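Local coordinates for Mgp-operon protein 3 (Mycoplasma pneumoniae, PDB 6RJ1), which is a membrane-bound surface protein of the cell-adhesion machinery, probably acting with the adhesin P1 in attachment to host cells, at residues A[158-163]-A[650-655]; A[513-518]-A[646-651]; A[807-812]-A[891-896]. All coordinates share one frame; numbering follows the deposited sequence.

Contact 1: residues A[158-163]-A[650-655]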
loop_
_atom_site.group_PDB
_atom_site.type_symbol
_atom_site.label_atom_id
_atom_site.label_comp_id
_atom_site.label_asym_id
_atom_site.label_seq_id
_atom_site.Cartn_x
_atom_site.Cartn_y
_atom_site.Cartn_z
ATOM N N TYR A 158 3.791 -21.242 -7.977
ATOM C CA TYR A 158 5.057 -21.755 -7.457
ATOM C C TYR A 158 6.249 -21.269 -8.304
ATOM O O TYR A 158 7.250 -20.805 -7.748
ATOM C CB TYR A 158 5.038 -23.290 -7.356
ATOM C CG TYR A 158 6.331 -23.840 -6.799
ATOM C CD1 TYR A 158 6.606 -23.780 -5.437
ATOM C CD2 TYR A 158 7.313 -24.353 -7.640
ATOM C CE1 TYR A 158 7.817 -24.238 -4.923
ATOM C CE2 TYR A 158 8.523 -24.820 -7.136
ATOM C CZ TYR A 158 8.778 -24.740 -5.779
ATOM O OH TYR A 158 9.970 -25.166 -5.267
ATOM N N LYS A 159 6.124 -21.357 -9.641
ATOM C CA LYS A 159 7.159 -20.930 -10.578
ATOM C C LYS A 159 7.462 -19.442 -10.441
ATOM O O LYS A 159 8.635 -19.065 -10.466
ATOM C CB LYS A 159 6.794 -21.308 -12.022
ATOM C CG LYS A 159 6.967 -22.789 -12.312
ATOM C CD LYS A 159 6.918 -23.089 -13.798
ATOM C CE LYS A 159 7.017 -24.571 -14.084
ATOM N NZ LYS A 159 5.703 -25.252 -13.929
ATOM N N THR A 160 6.413 -18.610 -10.235
ATOM C CA THR A 160 6.530 -17.157 -10.040
ATOM C C THR A 160 7.300 -16.858 -8.759
ATOM O O THR A 160 8.185 -16.004 -8.771
ATOM C CB THR A 160 5.137 -16.487 -9.966
ATOM O OG1 THR A 160 4.337 -16.887 -11.075
ATOM C CG2 THR A 160 5.214 -14.949 -9.897
ATOM N N LEU A 161 6.946 -17.553 -7.657
ATOM C CA LEU A 161 7.545 -17.360 -6.344
ATOM C C LEU A 161 9.016 -17.741 -6.286
ATOM O O LEU A 161 9.777 -17.128 -5.534
ATOM C CB LEU A 161 6.731 -18.075 -5.264
ATOM C CG LEU A 161 5.284 -17.585 -5.081
ATOM C CD1 LEU A 161 4.498 -18.531 -4.209
ATOM C CD2 LEU A 161 5.223 -16.147 -4.546
ATOM N N GLN A 162 9.429 -18.697 -7.123
ATOM C CA GLN A 162 10.817 -19.142 -7.215
ATOM C C GLN A 162 11.725 -18.026 -7.718
ATOM O O GLN A 162 12.865 -17.915 -7.263
ATOM C CB GLN A 162 10.946 -20.350 -8.143
ATOM C CG GLN A 162 10.465 -21.643 -7.540
ATOM C CD GLN A 162 11.019 -22.814 -8.299
ATOM O OE1 GLN A 162 12.002 -23.439 -7.886
ATOM N NE2 GLN A 162 10.394 -23.137 -9.422
ATOM N N ASP A 163 11.211 -17.196 -8.640
ATOM C CA ASP A 163 11.957 -16.098 -9.246
ATOM C C ASP A 163 11.541 -14.723 -8.758
ATOM O O ASP A 163 12.172 -13.735 -9.136
ATOM C CB ASP A 163 11.850 -16.170 -10.776
ATOM C CG ASP A 163 12.793 -17.157 -11.437
ATOM O OD1 ASP A 163 13.860 -17.463 -10.835
ATOM O OD2 ASP A 163 12.481 -17.609 -12.573
ATOM N N ILE A 650 10.906 -13.837 -18.681
ATOM C CA ILE A 650 10.534 -12.684 -17.863
ATOM C C ILE A 650 9.895 -13.163 -16.551
ATOM O O ILE A 650 8.892 -13.867 -16.583
ATOM C CB ILE A 650 9.642 -11.659 -18.653
ATOM C CG1 ILE A 650 10.309 -11.123 -19.964
ATOM C CG2 ILE A 650 9.168 -10.504 -17.769
ATOM C CD1 ILE A 650 11.828 -10.782 -20.063
ATOM N N ALA A 651 10.498 -12.795 -15.409
ATOM C CA ALA A 651 10.022 -13.154 -14.075
ATOM C C ALA A 651 9.316 -11.962 -13.442
ATOM O O ALA A 651 9.291 -10.899 -14.050
ATOM C CB ALA A 651 11.186 -13.589 -13.219
ATOM N N SER A 652 8.726 -12.128 -12.244
ATOM C CA SER A 652 7.993 -11.056 -11.553
ATOM C C SER A 652 8.813 -10.341 -10.494
ATOM O O SER A 652 9.629 -10.954 -9.799
ATOM C CB SER A 652 6.695 -11.578 -10.944
ATOM O OG SER A 652 5.667 -11.687 -11.913
ATOM N N LEU A 653 8.547 -9.039 -10.347
ATOM C CA LEU A 653 9.217 -8.169 -9.398
ATOM C C LEU A 653 8.180 -7.251 -8.715
ATOM O O LEU A 653 7.390 -6.601 -9.402
ATOM C CB LEU A 653 10.284 -7.363 -10.174
ATOM C CG LEU A 653 11.053 -6.256 -9.452
ATOM C CD1 LEU A 653 12.469 -6.195 -9.966
ATOM C CD2 LEU A 653 10.384 -4.900 -9.650
ATOM N N ILE A 654 8.217 -7.174 -7.373
ATOM C CA ILE A 654 7.331 -6.321 -6.574
ATOM C C ILE A 654 8.115 -5.180 -5.911
ATOM O O ILE A 654 9.120 -5.417 -5.232
ATOM C CB ILE A 654 6.454 -7.128 -5.563
ATOM C CG1 ILE A 654 5.529 -8.154 -6.302
ATOM C CG2 ILE A 654 5.638 -6.189 -4.648
ATOM C CD1 ILE A 654 4.999 -9.274 -5.441
ATOM N N ASN A 655 7.643 -3.941 -6.137
ATOM C CA ASN A 655 8.141 -2.686 -5.602
ATOM C C ASN A 655 7.412 -2.380 -4.301
ATOM O O ASN A 655 6.201 -2.574 -4.208
ATOM C CB ASN A 655 7.910 -1.566 -6.612
ATOM C CG ASN A 655 8.821 -1.642 -7.813
ATOM O OD1 ASN A 655 9.950 -2.128 -7.730
ATOM N ND2 ASN A 655 8.368 -1.121 -8.947
HETATM O O HOH W 1 8.662 -14.653 -11.107
#
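Thr160 of the short helix 157-163 meets Ser652 of strand 650-654 first in this buried contact. With OG1 beside the backbone N (chi1 -51°), the methyl CG2 is anti to that N and rests 3.8 Å from CB of Ser652, alongside the serine side chain. Neither hydroxyl bonds across the contact: Thr160 OG1 bonds to the carbonyl of Ser526, Ser652 OG to the backbone N of Leu528. The main chains meet through one water, which donates to Thr160 O at 2.7 Å and accepts from Ser652 N at 2.8 Å. Further on, Asp163 turns its CB toward the strand, where it lies 3.6 Å from Ala651 CB. Its carboxylate takes no part across the contact; OD1 pairs with Lys231 and OD2 with Ser526 OG, while its carbonyl O bonds to Tyr562 OH. Helix and strand axes come within 7.3 Å at 68°, and the chain leaving the helix forms strand 165-167, which runs parallel beside 650-654 in a mixed sheet. This packs the helix against a strand whose other neighbour is 549-563. No direct hydrogen bond crosses between the segments. Methyl and methylene groups make the direct side-chain contacts, and polar links run through the bridging water, Tyr562 and the 526-528 loop, whose groups bond to residues on both sides.

Contact 2: residues A[513-518]-A[646-651]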
loop_
_atom_site.group_PDB
_atom_site.type_symbol
_atom_site.label_atom_id
_atom_site.label_comp_id
_atom_site.label_asym_id
_atom_site.label_seq_id
_atom_site.Cartn_x
_atom_site.Cartn_y
_atom_site.Cartn_z
ATOM N N LEU A 513 2.545 -6.729 -15.889
ATOM C CA LEU A 513 2.951 -7.792 -14.965
ATOM C C LEU A 513 4.054 -8.655 -15.538
ATOM O O LEU A 513 4.866 -9.194 -14.791
ATOM C CB LEU A 513 1.763 -8.668 -14.517
ATOM C CG LEU A 513 0.720 -8.050 -13.559
ATOM C CD1 LEU A 513 -0.476 -8.967 -13.395
ATOM C CD2 LEU A 513 1.302 -7.770 -12.182
ATOM N N GLY A 514 4.081 -8.783 -16.857
ATOM C CA GLY A 514 5.088 -9.575 -17.544
ATOM C C GLY A 514 4.735 -9.915 -18.972
ATOM O O GLY A 514 3.746 -9.417 -19.518
ATOM N N PHE A 515 5.551 -10.785 -19.570
ATOM C CA PHE A 515 5.408 -11.228 -20.949
ATOM C C PHE A 515 4.628 -12.535 -21.093
ATOM O O PHE A 515 4.899 -13.529 -20.413
ATOM C CB PHE A 515 6.790 -11.322 -21.618
ATOM C CG PHE A 515 6.804 -11.828 -23.037
ATOM C CD1 PHE A 515 6.521 -10.977 -24.101
ATOM C CD2 PHE A 515 7.140 -13.148 -23.316
ATOM C CE1 PHE A 515 6.545 -11.443 -25.417
ATOM C CE2 PHE A 515 7.165 -13.616 -24.635
ATOM C CZ PHE A 515 6.881 -12.755 -25.676
ATOM N N LYS A 516 3.685 -12.522 -22.028
ATOM C CA LYS A 516 2.853 -13.660 -22.372
ATOM C C LYS A 516 2.714 -13.725 -23.903
ATOM O O LYS A 516 2.446 -12.704 -24.551
ATOM C CB LYS A 516 1.482 -13.535 -21.689
ATOM C CG LYS A 516 0.651 -14.794 -21.757
ATOM C CD LYS A 516 -0.676 -14.617 -21.036
ATOM C CE LYS A 516 -1.252 -15.957 -20.627
ATOM N NZ LYS A 516 -1.751 -16.756 -21.779
ATOM N N ASP A 517 2.949 -14.918 -24.476
ATOM C CA ASP A 517 2.808 -15.182 -25.906
ATOM C C ASP A 517 2.517 -16.650 -26.136
ATOM O O ASP A 517 3.019 -17.492 -25.391
ATOM C CB ASP A 517 4.044 -14.735 -26.710
ATOM C CG ASP A 517 3.824 -14.657 -28.217
ATOM O OD1 ASP A 517 2.648 -14.646 -28.654
ATOM O OD2 ASP A 517 4.822 -14.608 -28.957
ATOM N N ASP A 518 1.700 -16.954 -27.157
ATOM C CA ASP A 518 1.332 -18.328 -27.508
ATOM C C ASP A 518 2.559 -19.178 -27.869
ATOM O O ASP A 518 2.585 -20.367 -27.559
ATOM C CB ASP A 518 0.320 -18.344 -28.670
ATOM C CG ASP A 518 -1.076 -17.821 -28.352
ATOM O OD1 ASP A 518 -1.592 -18.122 -27.245
ATOM O OD2 ASP A 518 -1.668 -17.139 -29.225
ATOM N N ALA A 646 9.705 -16.585 -28.406
ATOM C CA ALA A 646 9.594 -17.998 -28.045
ATOM C C ALA A 646 10.562 -18.423 -26.934
ATOM O O ALA A 646 10.272 -19.365 -26.200
ATOM C CB ALA A 646 9.803 -18.861 -29.275
ATOM N N THR A 647 11.701 -17.722 -26.814
ATOM C CA THR A 647 12.782 -18.039 -25.879
ATOM C C THR A 647 12.900 -17.066 -24.671
ATOM O O THR A 647 13.774 -17.258 -23.822
ATOM C CB THR A 647 14.103 -18.153 -26.681
ATOM O OG1 THR A 647 15.114 -18.737 -25.858
ATOM C CG2 THR A 647 14.581 -16.815 -27.266
ATOM N N ALA A 648 12.022 -16.045 -24.597
ATOM C CA ALA A 648 12.012 -15.021 -23.544
ATOM C C ALA A 648 11.759 -15.594 -22.155
ATOM O O ALA A 648 10.955 -16.513 -22.004
ATOM C CB ALA A 648 10.991 -13.948 -23.865
ATOM N N LYS A 649 12.471 -15.050 -21.142
ATOM C CA LYS A 649 12.392 -15.461 -19.739
ATOM C C LYS A 649 12.175 -14.238 -18.859
ATOM O O LYS A 649 13.142 -13.635 -18.385
ATOM C CB LYS A 649 13.668 -16.203 -19.307
ATOM C CG LYS A 649 14.030 -17.412 -20.154
ATOM C CD LYS A 649 15.461 -17.869 -19.913
ATOM C CE LYS A 649 16.103 -18.392 -21.169
ATOM N NZ LYS A 649 15.443 -19.623 -21.686
ATOM N N ILE A 650 10.906 -13.837 -18.681
ATOM C CA ILE A 650 10.534 -12.684 -17.863
ATOM C C ILE A 650 9.895 -13.163 -16.551
ATOM O O ILE A 650 8.892 -13.867 -16.583
ATOM C CB ILE A 650 9.642 -11.659 -18.653
ATOM C CG1 ILE A 650 10.309 -11.123 -19.964
ATOM C CG2 ILE A 650 9.168 -10.504 -17.769
ATOM C CD1 ILE A 650 11.828 -10.782 -20.063
ATOM N N ALA A 651 10.498 -12.795 -15.409
ATOM C CA ALA A 651 10.022 -13.154 -14.075
ATOM C C ALA A 651 9.316 -11.962 -13.442
ATOM O O ALA A 651 9.291 -10.899 -14.050
ATOM C CB ALA A 651 11.186 -13.589 -13.219
#
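Phe515 lies along the side of the chain that leads into strand 650-654, its CB against Ile650 and its ring reaching back to Ala648. This is packing of the loop after helix 503-511 on the start of strand 650-654, in the mixed sheet that includes 549-563, and on the loop leading into it. The two backbones run in opposite directions, with CA atoms of Phe515 and Ile650 6.2 Å apart. The phenylalanine holds CG on the far side of CB from its amide (chi1 177°), which carries the ring along the partner chain. Atoms CD2 and CE2 meet the methyl of Ala648 obliquely, CE2 being 3.9 Å from Ala648 CB. Ala648 and Ile650 both direct their CB toward the loop, whereas Lys649 between them turns away and forms a salt bridge with Asp522. At the other end of Phe515, one branch of Ile650, CG1, sits 3.9 Å from Phe515 CB. The second branch, CG2, reaches farther back to Gly514, the residue at which the chain leaves helical geometry with positive phi.

No hydrogen bond joins the segments directly, and their side chains meet through carbon, but two asparagines stitch their main chains together. Asn527 ND2 bonds to the carbonyls of both Phe515 and Ile650, and Asn525 gives ND2 to Phe515 O while OD1 accepts from Ile650 N. Beside this polar seam, the CG2 methyl of Ile650 lies 4.2 Å from Gly514 CA and 4.1 Å from Phe515 N.

Contact 3: residues A[807-812]-A[891-896]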
loop_
_atom_site.group_PDB
_atom_site.type_symbol
_atom_site.label_atom_id
_atom_site.label_comp_id
_atom_site.label_asym_id
_atom_site.label_seq_id
_atom_site.Cartn_x
_atom_site.Cartn_y
_atom_site.Cartn_z
ATOM N N GLY A 807 -1.092 14.877 1.296
ATOM C CA GLY A 807 -1.664 16.108 0.768
ATOM C C GLY A 807 -3.142 16.351 0.960
ATOM O O GLY A 807 -3.593 17.482 0.763
ATOM N N GLY A 808 -3.900 15.326 1.321
ATOM C CA GLY A 808 -5.333 15.491 1.515
ATOM C C GLY A 808 -6.113 14.291 2.008
ATOM O O GLY A 808 -5.546 13.242 2.321
ATOM N N VAL A 809 -7.439 14.466 2.092
ATOM C CA VAL A 809 -8.379 13.442 2.526
ATOM C C VAL A 809 -9.146 12.873 1.327
ATOM O O VAL A 809 -9.551 13.619 0.429
ATOM C CB VAL A 809 -9.312 13.952 3.668
ATOM C CG1 VAL A 809 -10.209 15.106 3.215
ATOM C CG2 VAL A 809 -10.143 12.822 4.279
ATOM N N VAL A 810 -9.338 11.548 1.320
ATOM C CA VAL A 810 -10.106 10.884 0.271
ATOM C C VAL A 810 -11.360 10.259 0.881
ATOM O O VAL A 810 -11.297 9.571 1.905
ATOM C CB VAL A 810 -9.310 9.928 -0.668
ATOM C CG1 VAL A 810 -7.963 9.545 -0.088
ATOM C CG2 VAL A 810 -10.110 8.694 -1.083
ATOM N N ARG A 811 -12.503 10.573 0.269
ATOM C CA ARG A 811 -13.808 10.076 0.661
ATOM C C ARG A 811 -14.299 9.080 -0.382
ATOM O O ARG A 811 -14.222 9.341 -1.593
ATOM C CB ARG A 811 -14.809 11.230 0.814
ATOM C CG ARG A 811 -16.124 10.788 1.432
ATOM C CD ARG A 811 -17.101 11.919 1.545
ATOM N NE ARG A 811 -18.442 11.418 1.809
ATOM C CZ ARG A 811 -19.515 12.186 1.939
ATOM N NH1 ARG A 811 -19.415 13.505 1.827
ATOM N NH2 ARG A 811 -20.696 11.644 2.192
ATOM N N LEU A 812 -14.821 7.950 0.099
ATOM C CA LEU A 812 -15.363 6.884 -0.733
ATOM C C LEU A 812 -16.856 6.771 -0.492
ATOM O O LEU A 812 -17.280 6.550 0.636
ATOM C CB LEU A 812 -14.616 5.563 -0.493
ATOM C CG LEU A 812 -13.084 5.652 -0.575
ATOM C CD1 LEU A 812 -12.438 4.384 -0.074
ATOM C CD2 LEU A 812 -12.612 6.029 -1.975
ATOM N N ILE A 891 -6.775 15.270 13.918
ATOM C CA ILE A 891 -7.443 15.785 12.722
ATOM C C ILE A 891 -8.925 15.381 12.743
ATOM O O ILE A 891 -9.252 14.249 13.087
ATOM C CB ILE A 891 -6.710 15.354 11.420
ATOM C CG1 ILE A 891 -5.449 16.222 11.194
ATOM C CG2 ILE A 891 -7.643 15.375 10.189
ATOM C CD1 ILE A 891 -4.468 15.741 10.108
ATOM N N THR A 892 -9.809 16.309 12.391
ATOM C CA THR A 892 -11.241 16.057 12.289
ATOM C C THR A 892 -11.613 16.001 10.811
ATOM O O THR A 892 -11.222 16.884 10.042
ATOM C CB THR A 892 -12.038 17.125 13.057
ATOM O OG1 THR A 892 -11.742 16.990 14.439
ATOM C CG2 THR A 892 -13.549 16.996 12.862
ATOM N N VAL A 893 -12.366 14.968 10.415
ATOM C CA VAL A 893 -12.839 14.846 9.043
ATOM C C VAL A 893 -14.368 14.998 9.024
ATOM O O VAL A 893 -15.069 14.308 9.760
ATOM C CB VAL A 893 -12.308 13.595 8.302
ATOM C CG1 VAL A 893 -12.877 13.516 6.891
ATOM C CG2 VAL A 893 -10.780 13.601 8.246
ATOM N N SER A 894 -14.871 15.939 8.220
ATOM C CA SER A 894 -16.300 16.222 8.112
ATOM C C SER A 894 -16.776 16.081 6.671
ATOM O O SER A 894 -15.987 16.244 5.748
ATOM C CB SER A 894 -16.594 17.631 8.620
ATOM O OG SER A 894 -15.707 18.599 8.080
ATOM N N ARG A 895 -18.069 15.794 6.482
ATOM C CA ARG A 895 -18.676 15.670 5.157
ATOM C C ARG A 895 -18.939 17.051 4.559
ATOM O O ARG A 895 -19.285 17.984 5.288
ATOM C CB ARG A 895 -20.003 14.907 5.249
ATOM C CG ARG A 895 -19.874 13.412 5.410
ATOM C CD ARG A 895 -21.248 12.781 5.492
ATOM N NE ARG A 895 -21.191 11.318 5.444
ATOM C CZ ARG A 895 -20.989 10.534 6.499
ATOM N NH1 ARG A 895 -20.804 11.059 7.700
ATOM N NH2 ARG A 895 -20.957 9.217 6.357
ATOM N N THR A 896 -18.791 17.179 3.230
ATOM C CA THR A 896 -19.065 18.410 2.469
ATOM C C THR A 896 -19.785 18.051 1.166
ATOM O O THR A 896 -19.612 16.945 0.651
ATOM C CB THR A 896 -17.780 19.233 2.179
ATOM O OG1 THR A 896 -16.843 18.455 1.436
ATOM C CG2 THR A 896 -17.123 19.809 3.435
#
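Arg811 lays one face of its guanidinium over the aliphatic part of Arg895, with Arg895 CG 3.4 Å above the plane and displaced toward its rim. The two side chains belong to strands 808-815 and 888-896 of consecutive antiparallel sheets packed face to face, consistent with neighbouring blades of a beta-propeller, the clan to which this adhesin family belongs. The axes of segments 808-812 and 891-896 approach to 9.5 Å at 46°, a spacing of layers rather than of paired strands.

Arg811 spans that gap because its first torsion is trans (chi1 -171°) and the rest of the chain is extended. It meets Arg895 nearly at a right angle; the guanidinium planes are 89° apart, and Arg811 NH2 lies at the edge of the Arg895 group, 3.3 Å from Arg895 NE. Both atoms are donors, and no hydrogen bond joins them. The like charges are probably tempered by outside partners: Arg811 NH2 forms a salt bridge with Glu899 and bonds to Ser800 OG, and its NH1 bonds to the carbonyl of Ala914. Arg895 NH1 binds Tyr856 OH, with a long, weak ion pair from NE to Asp787. Thr896 O lies at the edge of the Arg811 guanidinium, near its plane, 3.6 Å from Arg811 NH1, without a hydrogen bond.

Two residues earlier on each strand, the interface becomes purely apolar. Val809 and Val893 point toward each other and interleave their methyls, Val809 CG2 lying 3.8 Å from Val893 CG1 and 4.1 Å from Val893 CG2.

Contacts 1 and 2 meet on one strand: their centres are 12 Å apart, and both include Ile650 and Ala651. Successive residues serve different neighbours, since Ala651 turns its CB toward helix 157-163 while Ile650 turns toward the 513-518 loop. Residues 525-528 tie into both, and Ser652 OG of contact 1 packs 3.9 Å from Leu513 O of contact 2. Contact 3 is remote, on the opposite side of the chain's centre, 37 Å from contact 1 and 43 Å from contact 2 between centres. Its nearest atoms are about 19 Å from contact 1 and 22 Å from contact 2. It joins two sheets formed later in the chain.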